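Local coordinates for protein putative alpha-ketoglutarate-dependent taurine dioxygenase (Burkholderia xenovorans, PDB 5HSX) that probably acts as an iron(II)- and 2-oxoglutarate-dependent dioxygenase of the TauD/TfdA family, although its substrate is not established, at residues L115-T120 against L239-W244; A157-Q160 against L166-F169; E70-F75 against I137-T142; A77-L82 against V263-N268. One frame throughout, in Å; residues are numbered along the deposited sequence. Where two conformers were deposited one is given.

Interaction 1. Residues L115-T120 against L239-W244. With EDO (1,2-ethanediol), chain T; EDO (1,2-ethanediol), chain P.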
loop_
_atom_site.group_PDB
_atom_site.type_symbol
_atom_site.label_atom_id
_atom_site.label_comp_id
_atom_site.label_asym_id
_atom_site.label_seq_id
_atom_site.Cartn_x
_atom_site.Cartn_y
_atom_site.Cartn_z
ATOM N N LEU B 115 -0.261 -12.028 -14.969
ATOM C CA LEU B 115 -0.693 -10.786 -15.598
ATOM C C LEU B 115 -0.985 -9.781 -14.488
ATOM O O LEU B 115 -1.939 -9.951 -13.718
ATOM C CB LEU B 115 -1.906 -11.024 -16.495
ATOM C CG LEU B 115 -2.090 -9.920 -17.541
ATOM C CD1 LEU B 115 -2.738 -10.444 -18.812
ATOM C CD2 LEU B 115 -2.905 -8.786 -16.962
ATOM N N GLN B 116 -0.175 -8.724 -14.415
ATOM C CA GLN B 116 -0.173 -7.805 -13.279
ATOM C C GLN B 116 -1.093 -6.618 -13.529
ATOM O O GLN B 116 -0.827 -5.800 -14.422
ATOM C CB GLN B 116 1.248 -7.292 -13.021
ATOM C CG GLN B 116 2.218 -8.385 -12.591
ATOM C CD GLN B 116 1.803 -9.010 -11.266
ATOM O OE1 GLN B 116 1.401 -8.307 -10.339
ATOM N NE2 GLN B 116 1.875 -10.335 -11.181
ATOM N N ARG B 117 -2.139 -6.509 -12.715
ATOM C CA ARG B 117 -3.074 -5.393 -12.666
ATOM C C ARG B 117 -3.151 -4.913 -11.226
ATOM O O ARG B 117 -2.658 -5.581 -10.307
ATOM C CB ARG B 117 -4.474 -5.814 -13.168
ATOM C CG ARG B 117 -4.515 -6.453 -14.566
ATOM C CD ARG B 117 -4.062 -5.516 -15.676
ATOM N NE ARG B 117 -4.675 -4.187 -15.625
ATOM C CZ ARG B 117 -5.832 -3.852 -16.195
ATOM N NH1 ARG B 117 -6.553 -4.748 -16.846
ATOM N NH2 ARG B 117 -6.268 -2.604 -16.097
ATOM N N PRO B 118 -3.780 -3.758 -10.981
ATOM C CA PRO B 118 -3.830 -3.236 -9.598
ATOM C C PRO B 118 -4.489 -4.170 -8.603
ATOM O O PRO B 118 -4.150 -4.141 -7.414
ATOM C CB PRO B 118 -4.641 -1.941 -9.744
ATOM C CG PRO B 118 -4.372 -1.511 -11.150
ATOM C CD PRO B 118 -4.318 -2.775 -11.949
ATOM N N TRP B 119 -5.429 -4.992 -9.046
ATOM C CA TRP B 119 -6.118 -5.915 -8.156
ATOM C C TRP B 119 -5.462 -7.286 -8.080
ATOM O O TRP B 119 -5.986 -8.160 -7.382
ATOM C CB TRP B 119 -7.570 -6.070 -8.614
ATOM C CG TRP B 119 -7.692 -6.390 -10.088
ATOM C CD1 TRP B 119 -7.681 -7.627 -10.665
ATOM C CD2 TRP B 119 -7.827 -5.448 -11.161
ATOM N NE1 TRP B 119 -7.800 -7.514 -12.030
ATOM C CE2 TRP B 119 -7.895 -6.190 -12.361
ATOM C CE3 TRP B 119 -7.897 -4.055 -11.222
ATOM C CZ2 TRP B 119 -8.045 -5.584 -13.613
ATOM C CZ3 TRP B 119 -8.035 -3.447 -12.469
ATOM C CH2 TRP B 119 -8.119 -4.216 -13.643
ATOM N N THR B 120 -4.336 -7.499 -8.762
ATOM C CA THR B 120 -3.710 -8.817 -8.751
ATOM C C THR B 120 -3.354 -9.216 -7.327
ATOM O O THR B 120 -2.763 -8.429 -6.580
ATOM C CB THR B 120 -2.459 -8.824 -9.632
ATOM O OG1 THR B 120 -2.857 -8.691 -10.997
ATOM C CG2 THR B 120 -1.668 -10.121 -9.444
ATOM N N LEU B 239 -17.255 -3.805 -15.804
ATOM C CA LEU B 239 -17.757 -3.493 -14.469
ATOM C C LEU B 239 -16.864 -4.078 -13.384
ATOM O O LEU B 239 -16.606 -3.420 -12.369
ATOM C CB LEU B 239 -19.189 -4.017 -14.299
ATOM C CG LEU B 239 -20.226 -3.247 -15.123
ATOM C CD1 LEU B 239 -21.550 -4.008 -15.116
ATOM C CD2 LEU B 239 -20.377 -1.813 -14.586
ATOM N N LEU B 240 -16.391 -5.317 -13.564
ATOM C CA LEU B 240 -15.477 -5.877 -12.570
ATOM C C LEU B 240 -14.183 -5.073 -12.478
ATOM O O LEU B 240 -13.713 -4.784 -11.371
ATOM C CB LEU B 240 -15.177 -7.345 -12.872
ATOM C CG LEU B 240 -16.367 -8.277 -12.635
ATOM C CD1 LEU B 240 -15.951 -9.697 -12.978
ATOM C CD2 LEU B 240 -16.827 -8.201 -11.187
ATOM N N GLU B 241 -13.594 -4.689 -13.622
ATOM C CA GLU B 241 -12.366 -3.894 -13.570
ATOM C C GLU B 241 -12.601 -2.536 -12.908
ATOM O O GLU B 241 -11.729 -2.031 -12.187
ATOM C CB GLU B 241 -11.764 -3.746 -14.978
ATOM C CG GLU B 241 -11.235 -5.111 -15.461
ATOM C CD GLU B 241 -10.494 -5.076 -16.777
ATOM O OE1 GLU B 241 -10.361 -3.991 -17.381
ATOM O OE2 GLU B 241 -10.062 -6.161 -17.212
ATOM N N LEU B 242 -13.775 -1.938 -13.125
ATOM C CA LEU B 242 -14.121 -0.692 -12.437
ATOM C C LEU B 242 -14.140 -0.889 -10.925
ATOM O O LEU B 242 -13.540 -0.104 -10.178
ATOM C CB LEU B 242 -15.485 -0.196 -12.926
ATOM C CG LEU B 242 -16.098 0.988 -12.172
ATOM C CD1 LEU B 242 -15.321 2.281 -12.509
ATOM C CD2 LEU B 242 -17.589 1.106 -12.507
ATOM N N LEU B 243 -14.834 -1.936 -10.458
ATOM C CA LEU B 243 -14.964 -2.170 -9.019
ATOM C C LEU B 243 -13.647 -2.631 -8.403
ATOM O O LEU B 243 -13.329 -2.257 -7.268
ATOM C CB LEU B 243 -16.085 -3.195 -8.755
ATOM C CG LEU B 243 -17.466 -2.806 -9.281
ATOM C CD1 LEU B 243 -18.456 -3.966 -9.106
ATOM C CD2 LEU B 243 -18.006 -1.568 -8.546
ATOM N N TRP B 244 -12.856 -3.410 -9.143
ATOM C CA TRP B 244 -11.585 -3.892 -8.614
ATOM C C TRP B 244 -10.565 -2.764 -8.505
ATOM O O TRP B 244 -9.765 -2.726 -7.563
ATOM C CB TRP B 244 -11.041 -5.005 -9.505
ATOM C CG TRP B 244 -11.804 -6.295 -9.390
ATOM C CD1 TRP B 244 -12.651 -6.675 -8.373
ATOM C CD2 TRP B 244 -11.810 -7.363 -10.335
ATOM N NE1 TRP B 244 -13.164 -7.920 -8.633
ATOM C CE2 TRP B 244 -12.661 -8.369 -9.827
ATOM C CE3 TRP B 244 -11.168 -7.575 -11.562
ATOM C CZ2 TRP B 244 -12.878 -9.576 -10.500
ATOM C CZ3 TRP B 244 -11.384 -8.785 -12.232
ATOM C CH2 TRP B 244 -12.239 -9.763 -11.698
HETATM C C1 EDO T . -5.020 -10.779 -11.791
HETATM O O1 EDO T . -3.648 -11.166 -11.680
HETATM C C2 EDO T . -5.222 -9.843 -12.970
HETATM O O2 EDO T . -4.732 -10.452 -14.177
HETATM C C1 EDO P . -10.895 -9.399 -17.154
HETATM O O1 EDO P . -10.378 -8.437 -16.218
HETATM C C2 EDO P . -11.723 -10.481 -16.459
HETATM O O2 EDO P . -13.011 -9.985 -16.071
#
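The indole of Trp119 lies between two layers. On one face sits Trp244 of helix 233-247, whose CE3 comes 3.4 Å from Trp119 NE1, while the side chain of Arg117 lies against the opposite face. The two indoles are neither stacked nor edge-to-face: the five-membered ring of Trp119 and the six-membered ring of Trp244 are tilted 45° to each other, with centroids 4.7 Å apart, and Trp244 CB adds a contact of 3.6 Å to Trp119 CD2. Trp119 CG stands between its own backbone N and carbonyl carbon (chi1 51°), which turns the ring broadside to the helix. Its far rim reaches one helical turn back, where Trp119 CZ2 meets Glu241 CG at 3.7 Å. Arg117, bent at chi2 and chi3, folds its guanidinium back over the rim of the indole, with Trp119 CH2 beneath its centre. From there Arg117 NH1 makes a long salt bridge of 3.8 Å to Glu241 OE2, the two charged planes almost perpendicular; the stronger partner of Arg117 is Glu245 of the second subunit, which NE engages. Trp244 is anchored by NE1 to Val220 O. Arg117 to Thr120 form a type I beta turn, across which Arg117 N donates to Thr120 OG1 at 2.9 Å. The turn thus packs its tryptophan against the side of helix 233-247, at the surface and beside the subunit interface of a TauD/TfdA-family fold.

Interaction 2. Residues A157-Q160 against L166-F169; sequences AAYQ and LRSF
Arg167 reaches from helix 164-171 across to Tyr159 on helix 155-161, and its aliphatic part does most of the touching. Arg167 CB starts at the phenol end of the tyrosine, 3.7 Å from Tyr159 OH. The chain continues along the same face and nears the backbone, Arg167 CG lying 3.5 Å from Tyr159 O. Arg167 CD lies over the ring face in a CH-pi contact, 4.2 Å from the Tyr159 centroid and 23° off the normal, and also meets Tyr159 O at 3.3 Å. There the chain bends (chi3 -47°), and the guanidinium drops away from the ring, its plane 63° from that of the phenol. At the tip, Arg167 NH1 comes within 3.5 Å of Gln160 O without a hydrogen bond; its bond goes to Leu162 O in the linker between the helices. Tyr159 presents its ring with CG anti to the backbone N, and its hydroxyl is held by Asp171 and Arg216, so the aromatic plate that Arg167 crosses is fixed at its outer end. The two short helices follow one another in the chain after strand 150-154. Helix 233-247 packs against both, through Val247 on Ala158 and through Leu242 and Leu239 on Leu166 and Phe169.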
loop_
_atom_site.group_PDB
_atom_site.type_symbol
_atom_site.label_atom_id
_atom_site.label_comp_id
_atom_site.label_asym_id
_atom_site.label_seq_id
_atom_site.Cartn_x
_atom_site.Cartn_y
_atom_site.Cartn_z
ATOM N N ALA B 157 -16.166 0.604 3.394
ATOM C CA ALA B 157 -15.794 1.939 2.930
ATOM C C ALA B 157 -15.846 2.024 1.409
ATOM O O ALA B 157 -16.350 3.012 0.850
ATOM C CB ALA B 157 -14.400 2.304 3.447
ATOM N N ALA B 158 -15.328 1.000 0.717
ATOM C CA ALA B 158 -15.335 1.023 -0.741
ATOM C C ALA B 158 -16.760 1.079 -1.285
ATOM O O ALA B 158 -17.058 1.871 -2.184
ATOM C CB ALA B 158 -14.590 -0.190 -1.299
ATOM N N TYR B 159 -17.662 0.253 -0.741
ATOM C CA TYR B 159 -19.062 0.328 -1.161
ATOM C C TYR B 159 -19.614 1.731 -0.966
ATOM O O TYR B 159 -20.264 2.287 -1.860
ATOM C CB TYR B 159 -19.923 -0.682 -0.389
ATOM C CG TYR B 159 -21.421 -0.536 -0.666
ATOM C CD1 TYR B 159 -21.996 -1.113 -1.797
ATOM C CD2 TYR B 159 -22.250 0.191 0.191
ATOM C CE1 TYR B 159 -23.355 -0.979 -2.073
ATOM C CE2 TYR B 159 -23.619 0.330 -0.075
ATOM C CZ TYR B 159 -24.161 -0.267 -1.204
ATOM O OH TYR B 159 -25.504 -0.136 -1.484
ATOM N N GLN B 160 -19.380 2.309 0.213
ATOM C CA GLN B 160 -19.991 3.586 0.544
ATOM C C GLN B 160 -19.473 4.695 -0.356
ATOM O O GLN B 160 -20.193 5.673 -0.598
ATOM C CB GLN B 160 -19.746 3.913 2.016
ATOM C CG GLN B 160 -20.588 3.040 2.960
ATOM C CD GLN B 160 -20.187 3.177 4.416
ATOM O OE1 GLN B 160 -19.358 4.014 4.770
ATOM N NE2 GLN B 160 -20.771 2.342 5.269
ATOM N N LEU B 166 -24.208 4.002 -8.781
ATOM C CA LEU B 166 -23.444 2.757 -8.821
ATOM C C LEU B 166 -23.831 1.833 -7.668
ATOM O O LEU B 166 -23.957 0.614 -7.859
ATOM C CB LEU B 166 -21.941 3.049 -8.805
ATOM C CG LEU B 166 -21.284 3.056 -10.190
ATOM C CD1 LEU B 166 -21.345 1.668 -10.847
ATOM C CD2 LEU B 166 -21.958 4.109 -11.063
ATOM N N ARG B 167 -24.028 2.386 -6.467
ATOM C CA ARG B 167 -24.447 1.553 -5.334
ATOM C C ARG B 167 -25.771 0.849 -5.621
ATOM O O ARG B 167 -25.901 -0.367 -5.420
ATOM C CB ARG B 167 -24.569 2.398 -4.056
ATOM C CG ARG B 167 -23.230 2.948 -3.537
ATOM C CD ARG B 167 -23.322 3.558 -2.139
ATOM N NE ARG B 167 -24.441 4.479 -1.922
ATOM C CZ ARG B 167 -24.358 5.807 -1.959
ATOM N NH1 ARG B 167 -23.204 6.409 -2.254
ATOM N NH2 ARG B 167 -25.437 6.543 -1.702
ATOM N N SER B 168 -26.776 1.602 -6.081
ATOM C CA SER B 168 -28.067 0.998 -6.404
ATOM C C SER B 168 -27.927 -0.064 -7.482
ATOM O O SER B 168 -28.618 -1.093 -7.450
ATOM C CB SER B 168 -29.059 2.071 -6.854
ATOM O OG SER B 168 -29.541 2.795 -5.749
ATOM N N PHE B 169 -27.039 0.172 -8.454
ATOM C CA PHE B 169 -26.797 -0.799 -9.518
ATOM C C PHE B 169 -26.205 -2.101 -8.974
ATOM O O PHE B 169 -26.737 -3.187 -9.227
ATOM C CB PHE B 169 -25.873 -0.173 -10.570
ATOM C CG PHE B 169 -25.591 -1.066 -11.754
ATOM C CD1 PHE B 169 -26.618 -1.740 -12.399
ATOM C CD2 PHE B 169 -24.298 -1.194 -12.240
ATOM C CE1 PHE B 169 -26.351 -2.549 -13.501
ATOM C CE2 PHE B 169 -24.024 -2.001 -13.336
ATOM C CZ PHE B 169 -25.041 -2.677 -13.967
#

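Interaction 3. Residues E70-F75 against I137-T142; sequences EQHVAF and ILRGVT. With EDO (1,2-ethanediol), chain S.
His72 joins helix 69-77 to strand 135-140 by two hydrogen bonds, one at each ring nitrogen. Arg139 NH1 donates to His72 ND1 over 3.0 Å, nearly straight at 161°, and lies in the imidazole plane, although the guanidinium and ring planes are almost perpendicular. The other nitrogen is a donor: His72 NE2 reaches Ile137 O at 3.0 Å, bent to 135° and coming from above the carbonyl plane. Accepting at ND1 and donating at NE2 is consistent with a neutral imidazole protonated at NE2, and the pair of bonds fixes the ring's rotation. His72 is placed for this with CG anti to the backbone N (chi1 -175°). Arg139 NH1 also bonds His69 ND1, and Arg139 NH2 has O2 of an ethanediol 3.2 Å away.

Van der Waals packing completes the buried contact. Ile137 CG2 lies against the imidazole, 3.5 Å from His72 NE2; the apolar pair is Ile137 CD1 with Phe75 CE2, 3.8 Å apart, Phe75 standing one helical turn after His72. The helix runs roughly antiparallel to the strand, the axes of these short segments approaching to 10.1 Å. This is helix-on-sheet packing against the seven-stranded mixed sheet of a cupin-type, double-stranded beta-helix dioxygenase fold.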
loop_
_atom_site.group_PDB
_atom_site.type_symbol
_atom_site.label_atom_id
_atom_site.label_comp_id
_atom_site.label_asym_id
_atom_site.label_seq_id
_atom_site.Cartn_x
_atom_site.Cartn_y
_atom_site.Cartn_z
ATOM N N GLU B 70 -1.722 -24.840 20.390
ATOM C CA GLU B 70 -2.858 -24.973 21.298
ATOM C C GLU B 70 -3.367 -23.614 21.759
ATOM O O GLU B 70 -4.582 -23.392 21.828
ATOM C CB GLU B 70 -2.482 -25.831 22.508
ATOM C CG GLU B 70 -2.338 -27.314 22.210
ATOM C CD GLU B 70 -0.958 -27.688 21.691
ATOM O OE1 GLU B 70 -0.177 -26.780 21.318
ATOM O OE2 GLU B 70 -0.651 -28.899 21.667
ATOM N N GLN B 71 -2.457 -22.693 22.086
ATOM C CA GLN B 71 -2.889 -21.370 22.525
ATOM C C GLN B 71 -3.541 -20.601 21.386
ATOM O O GLN B 71 -4.519 -19.877 21.600
ATOM C CB GLN B 71 -1.704 -20.596 23.101
ATOM C CG GLN B 71 -1.260 -21.112 24.468
ATOM C CD GLN B 71 0.162 -20.697 24.823
ATOM O OE1 GLN B 71 0.935 -20.273 23.960
ATOM N NE2 GLN B 71 0.513 -20.824 26.100
ATOM N N HIS B 72 -3.017 -20.755 20.169
ATOM C CA HIS B 72 -3.611 -20.120 18.996
ATOM C C HIS B 72 -5.037 -20.621 18.774
ATOM O O HIS B 72 -5.962 -19.832 18.539
ATOM C CB HIS B 72 -2.706 -20.400 17.786
ATOM C CG HIS B 72 -3.109 -19.716 16.516
ATOM N ND1 HIS B 72 -2.327 -19.767 15.378
ATOM C CD2 HIS B 72 -4.196 -18.976 16.190
ATOM C CE1 HIS B 72 -2.914 -19.087 14.410
ATOM N NE2 HIS B 72 -4.051 -18.599 14.876
ATOM N N VAL B 73 -5.238 -21.937 18.862
ATOM C CA VAL B 73 -6.581 -22.490 18.704
ATOM C C VAL B 73 -7.485 -22.022 19.835
ATOM O O VAL B 73 -8.642 -21.642 19.608
ATOM C CB VAL B 73 -6.522 -24.029 18.621
ATOM C CG1 VAL B 73 -7.925 -24.638 18.749
ATOM C CG2 VAL B 73 -5.861 -24.459 17.315
ATOM N N ALA B 74 -6.975 -22.036 21.071
ATOM C CA ALA B 74 -7.794 -21.635 22.214
ATOM C C ALA B 74 -8.231 -20.180 22.102
ATOM O O ALA B 74 -9.381 -19.843 22.412
ATOM C CB ALA B 74 -7.034 -21.869 23.520
ATOM N N PHE B 75 -7.329 -19.301 21.658
ATOM C CA PHE B 75 -7.718 -17.913 21.441
ATOM C C PHE B 75 -8.809 -17.812 20.388
ATOM O O PHE B 75 -9.792 -17.085 20.567
ATOM C CB PHE B 75 -6.511 -17.076 21.018
ATOM C CG PHE B 75 -6.868 -15.690 20.535
ATOM C CD1 PHE B 75 -7.174 -14.682 21.438
ATOM C CD2 PHE B 75 -6.892 -15.393 19.179
ATOM C CE1 PHE B 75 -7.499 -13.401 20.999
ATOM C CE2 PHE B 75 -7.223 -14.110 18.732
ATOM C CZ PHE B 75 -7.525 -13.118 19.650
ATOM N N ILE B 137 -7.287 -15.823 11.747
ATOM C CA ILE B 137 -6.315 -15.384 12.739
ATOM C C ILE B 137 -4.964 -15.945 12.327
ATOM O O ILE B 137 -4.749 -17.163 12.384
ATOM C CB ILE B 137 -6.694 -15.840 14.155
ATOM C CG1 ILE B 137 -8.044 -15.235 14.544
ATOM C CG2 ILE B 137 -5.590 -15.457 15.151
ATOM C CD1 ILE B 137 -8.698 -15.898 15.698
ATOM N N LEU B 138 -4.053 -15.064 11.921
ATOM C CA LEU B 138 -2.761 -15.439 11.360
ATOM C C LEU B 138 -1.661 -14.975 12.307
ATOM O O LEU B 138 -1.596 -13.786 12.633
ATOM C CB LEU B 138 -2.594 -14.793 9.984
ATOM C CG LEU B 138 -1.294 -14.981 9.212
ATOM C CD1 LEU B 138 -1.076 -16.444 8.874
ATOM C CD2 LEU B 138 -1.358 -14.113 7.946
ATOM N N ARG B 139 -0.795 -15.897 12.743
ATOM C CA ARG B 139 0.290 -15.550 13.656
ATOM C C ARG B 139 1.651 -15.796 13.008
ATOM O O ARG B 139 1.842 -16.775 12.278
ATOM C CB ARG B 139 0.170 -16.320 14.989
ATOM C CG ARG B 139 0.764 -17.735 15.027
ATOM C CD ARG B 139 0.506 -18.389 16.388
ATOM N NE ARG B 139 1.501 -19.407 16.706
ATOM C CZ ARG B 139 1.368 -20.705 16.447
ATOM N NH1 ARG B 139 0.265 -21.163 15.867
ATOM N NH2 ARG B 139 2.344 -21.549 16.770
ATOM N N GLY B 140 2.597 -14.896 13.271
ATOM C CA GLY B 140 3.928 -14.980 12.698
ATOM C C GLY B 140 4.927 -15.559 13.679
ATOM O O GLY B 140 5.122 -15.023 14.771
ATOM N N VAL B 141 5.555 -16.661 13.285
ATOM C CA VAL B 141 6.522 -17.359 14.131
ATOM C C VAL B 141 7.951 -17.056 13.713
ATOM O O VAL B 141 8.770 -16.636 14.533
ATOM C CB VAL B 141 6.245 -18.878 14.119
ATOM C CG1 VAL B 141 7.370 -19.627 14.834
ATOM C CG2 VAL B 141 4.892 -19.161 14.771
ATOM N N THR B 142 8.272 -17.276 12.440
ATOM C CA THR B 142 9.577 -16.937 11.876
ATOM C C THR B 142 9.338 -15.837 10.854
ATOM O O THR B 142 8.688 -16.066 9.827
ATOM C CB THR B 142 10.236 -18.158 11.246
ATOM O OG1 THR B 142 10.298 -19.206 12.221
ATOM C CG2 THR B 142 11.646 -17.824 10.779
HETATM C C1 EDO S . 3.345 -25.447 19.494
HETATM O O1 EDO S . 2.572 -26.641 19.679
HETATM C C2 EDO S . 3.788 -25.337 18.042
HETATM O O2 EDO S . 4.125 -23.982 17.729
#

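Interaction 4. Residues A77-L82 against V263-N268; sequences AQFGEL and VAFWDN
Phe265 has CG anti to its backbone N (chi1 -175°) and Phe79 has CG anti to its carbonyl carbon (chi1 -58°), and these two settings bring the rings together from well-separated backbones, with Phe79 CA and Phe265 CA 10.6 Å apart. The result is a T-shaped pair: the edge of Phe265 points into the face of Phe79, with centroids 5.0 Å apart and planes at 73°. The leading edge is formed by two atoms. Phe265 CZ touches Phe79 CG at 3.8 Å, and Phe265 CE2 stands 3.7 Å above the plane near the centre of the Phe79 ring, at similar distances from all six of its carbons. Edge hydrogens of Phe265 are thereby directed at the pi cloud of Phe79. No hydrogen bond crosses between the segments, so this buried contact rests on the two aromatic side chains.

Phe79 lies in the loop just after helix 69-77, immediately before Gly80, the first residue to leave helical backbone angles, and its carbonyl is bonded by Arg51. Its ring also meets Phe75 and is flanked by Ile47 and Ile50 of helix 44-57. Phe265 belongs to the strand 263-267, between strands 59-62 and 135-140 in the mixed sheet, and touches Leu54, Val60 and Ile137, so the pair fills the layer between sheet and helices.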
loop_
_atom_site.group_PDB
_atom_site.type_symbol
_atom_site.label_atom_id
_atom_site.label_comp_id
_atom_site.label_asym_id
_atom_site.label_seq_id
_atom_site.Cartn_x
_atom_site.Cartn_y
_atom_site.Cartn_z
ATOM N N ALA B 77 -11.054 -19.994 19.392
ATOM C CA ALA B 77 -12.350 -20.585 19.726
ATOM C C ALA B 77 -13.210 -19.661 20.572
ATOM O O ALA B 77 -14.415 -19.908 20.715
ATOM C CB ALA B 77 -12.159 -21.917 20.457
ATOM N N GLN B 78 -12.623 -18.610 21.141
ATOM C CA GLN B 78 -13.404 -17.635 21.891
ATOM C C GLN B 78 -14.251 -16.753 20.984
ATOM O O GLN B 78 -15.120 -16.030 21.482
ATOM C CB GLN B 78 -12.472 -16.775 22.749
ATOM C CG GLN B 78 -11.702 -17.586 23.785
ATOM C CD GLN B 78 -10.622 -16.786 24.498
ATOM O OE1 GLN B 78 -10.489 -16.858 25.722
ATOM N NE2 GLN B 78 -9.832 -16.036 23.735
ATOM N N PHE B 79 -14.027 -16.803 19.669
ATOM C CA PHE B 79 -14.749 -15.957 18.736
ATOM C C PHE B 79 -15.601 -16.728 17.738
ATOM O O PHE B 79 -16.393 -16.102 17.025
ATOM C CB PHE B 79 -13.762 -15.039 17.991
ATOM C CG PHE B 79 -12.958 -14.165 18.915
ATOM C CD1 PHE B 79 -13.434 -12.923 19.306
ATOM C CD2 PHE B 79 -11.745 -14.605 19.431
ATOM C CE1 PHE B 79 -12.703 -12.122 20.177
ATOM C CE2 PHE B 79 -11.008 -13.812 20.298
ATOM C CZ PHE B 79 -11.488 -12.570 20.674
ATOM N N GLY B 80 -15.497 -18.051 17.684
ATOM C CA GLY B 80 -16.302 -18.806 16.745
ATOM C C GLY B 80 -15.857 -20.253 16.680
ATOM O O GLY B 80 -15.075 -20.719 17.510
ATOM N N GLU B 81 -16.397 -20.954 15.682
ATOM C CA GLU B 81 -16.063 -22.353 15.429
ATOM C C GLU B 81 -14.884 -22.426 14.468
ATOM O O GLU B 81 -14.886 -21.766 13.424
ATOM C CB GLU B 81 -17.253 -23.105 14.830
ATOM C CG GLU B 81 -18.328 -23.475 15.802
ATOM C CD GLU B 81 -17.843 -24.517 16.776
ATOM O OE1 GLU B 81 -17.434 -24.133 17.890
ATOM O OE2 GLU B 81 -17.843 -25.712 16.410
ATOM N N LEU B 82 -13.894 -23.247 14.806
ATOM C CA LEU B 82 -12.716 -23.384 13.957
ATOM C C LEU B 82 -13.028 -24.255 12.747
ATOM O O LEU B 82 -13.697 -25.283 12.865
ATOM C CB LEU B 82 -11.563 -24.008 14.748
ATOM C CG LEU B 82 -10.708 -23.187 15.722
ATOM C CD1 LEU B 82 -9.965 -22.125 14.973
ATOM C CD2 LEU B 82 -11.521 -22.572 16.850
ATOM N N VAL B 263 0.225 -10.965 15.433
ATOM C CA VAL B 263 -1.021 -11.651 15.109
ATOM C C VAL B 263 -1.906 -10.677 14.345
ATOM O O VAL B 263 -2.030 -9.511 14.731
ATOM C CB VAL B 263 -1.749 -12.159 16.375
ATOM C CG1 VAL B 263 -3.051 -12.890 15.996
ATOM C CG2 VAL B 263 -0.837 -13.068 17.200
ATOM N N ALA B 264 -2.513 -11.152 13.258
ATOM C CA ALA B 264 -3.513 -10.398 12.514
ATOM C C ALA B 264 -4.834 -11.151 12.567
ATOM O O ALA B 264 -4.874 -12.360 12.315
ATOM C CB ALA B 264 -3.077 -10.189 11.058
ATOM N N PHE B 265 -5.910 -10.432 12.889
ATOM C CA PHE B 265 -7.246 -10.996 13.085
ATOM C C PHE B 265 -8.177 -10.150 12.226
ATOM O O PHE B 265 -8.386 -8.970 12.526
ATOM C CB PHE B 265 -7.614 -10.924 14.575
ATOM C CG PHE B 265 -8.933 -11.576 14.973
ATOM C CD1 PHE B 265 -9.727 -12.282 14.078
ATOM C CD2 PHE B 265 -9.355 -11.475 16.291
ATOM C CE1 PHE B 265 -10.914 -12.876 14.501
ATOM C CE2 PHE B 265 -10.540 -12.059 16.720
ATOM C CZ PHE B 265 -11.326 -12.757 15.820
ATOM N N TRP B 266 -8.698 -10.707 11.129
ATOM C CA TRP B 266 -9.475 -9.881 10.212
ATOM C C TRP B 266 -10.849 -10.470 9.928
ATOM O O TRP B 266 -11.063 -11.684 10.007
ATOM C CB TRP B 266 -8.749 -9.629 8.884
ATOM C CG TRP B 266 -8.499 -10.816 7.993
ATOM C CD1 TRP B 266 -9.292 -11.253 6.970
ATOM C CD2 TRP B 266 -7.337 -11.654 7.988
ATOM N NE1 TRP B 266 -8.708 -12.335 6.349
ATOM C CE2 TRP B 266 -7.506 -12.598 6.951
ATOM C CE3 TRP B 266 -6.180 -11.711 8.769
ATOM C CZ2 TRP B 266 -6.555 -13.589 6.672
ATOM C CZ3 TRP B 266 -5.229 -12.693 8.484
ATOM C CH2 TRP B 266 -5.432 -13.623 7.451
ATOM N N ASP B 267 -11.770 -9.567 9.593
ATOM C CA ASP B 267 -13.170 -9.884 9.315
ATOM C C ASP B 267 -13.311 -10.030 7.802
ATOM O O ASP B 267 -13.352 -9.036 7.074
ATOM C CB ASP B 267 -14.082 -8.786 9.865
ATOM C CG ASP B 267 -15.564 -9.105 9.692
ATOM O OD1 ASP B 267 -15.898 -10.048 8.942
ATOM O OD2 ASP B 267 -16.395 -8.393 10.292
ATOM N N ASN B 268 -13.394 -11.279 7.333
ATOM C CA ASN B 268 -13.534 -11.575 5.908
ATOM C C ASN B 268 -14.858 -11.117 5.320
ATOM O O ASN B 268 -15.007 -11.123 4.095
ATOM C CB ASN B 268 -13.413 -13.073 5.665
ATOM C CG ASN B 268 -12.008 -13.562 5.750
ATOM O OD1 ASN B 268 -11.116 -13.050 5.064
ATOM N ND2 ASN B 268 -11.788 -14.571 6.590
#

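Overall arrangement
Interactions 3 and 4 form one core: their centres are about 10 Å apart and they share neighbouring strands 135-140 and 263-267, where Leu138 N probably bonds Ala264 O (2.9 Å) and Ile137 CG1 packs on Phe265 CD1 (3.4 Å). Interactions 1 and 2 form a second cluster with centres about 17 Å apart, joined by Leu239 CD1 on Phe169 CE2 (3.6 Å). The centres of interactions 1 and 3 are about 32 Å apart, on opposite sides of the chain's centre. The sodium ion held by His123, Asp125, His273 and Asn323 lies about 14 Å from the Trp119 side chain and about 13 Å from those of Ile137 and Phe265; it probably marks the iron position.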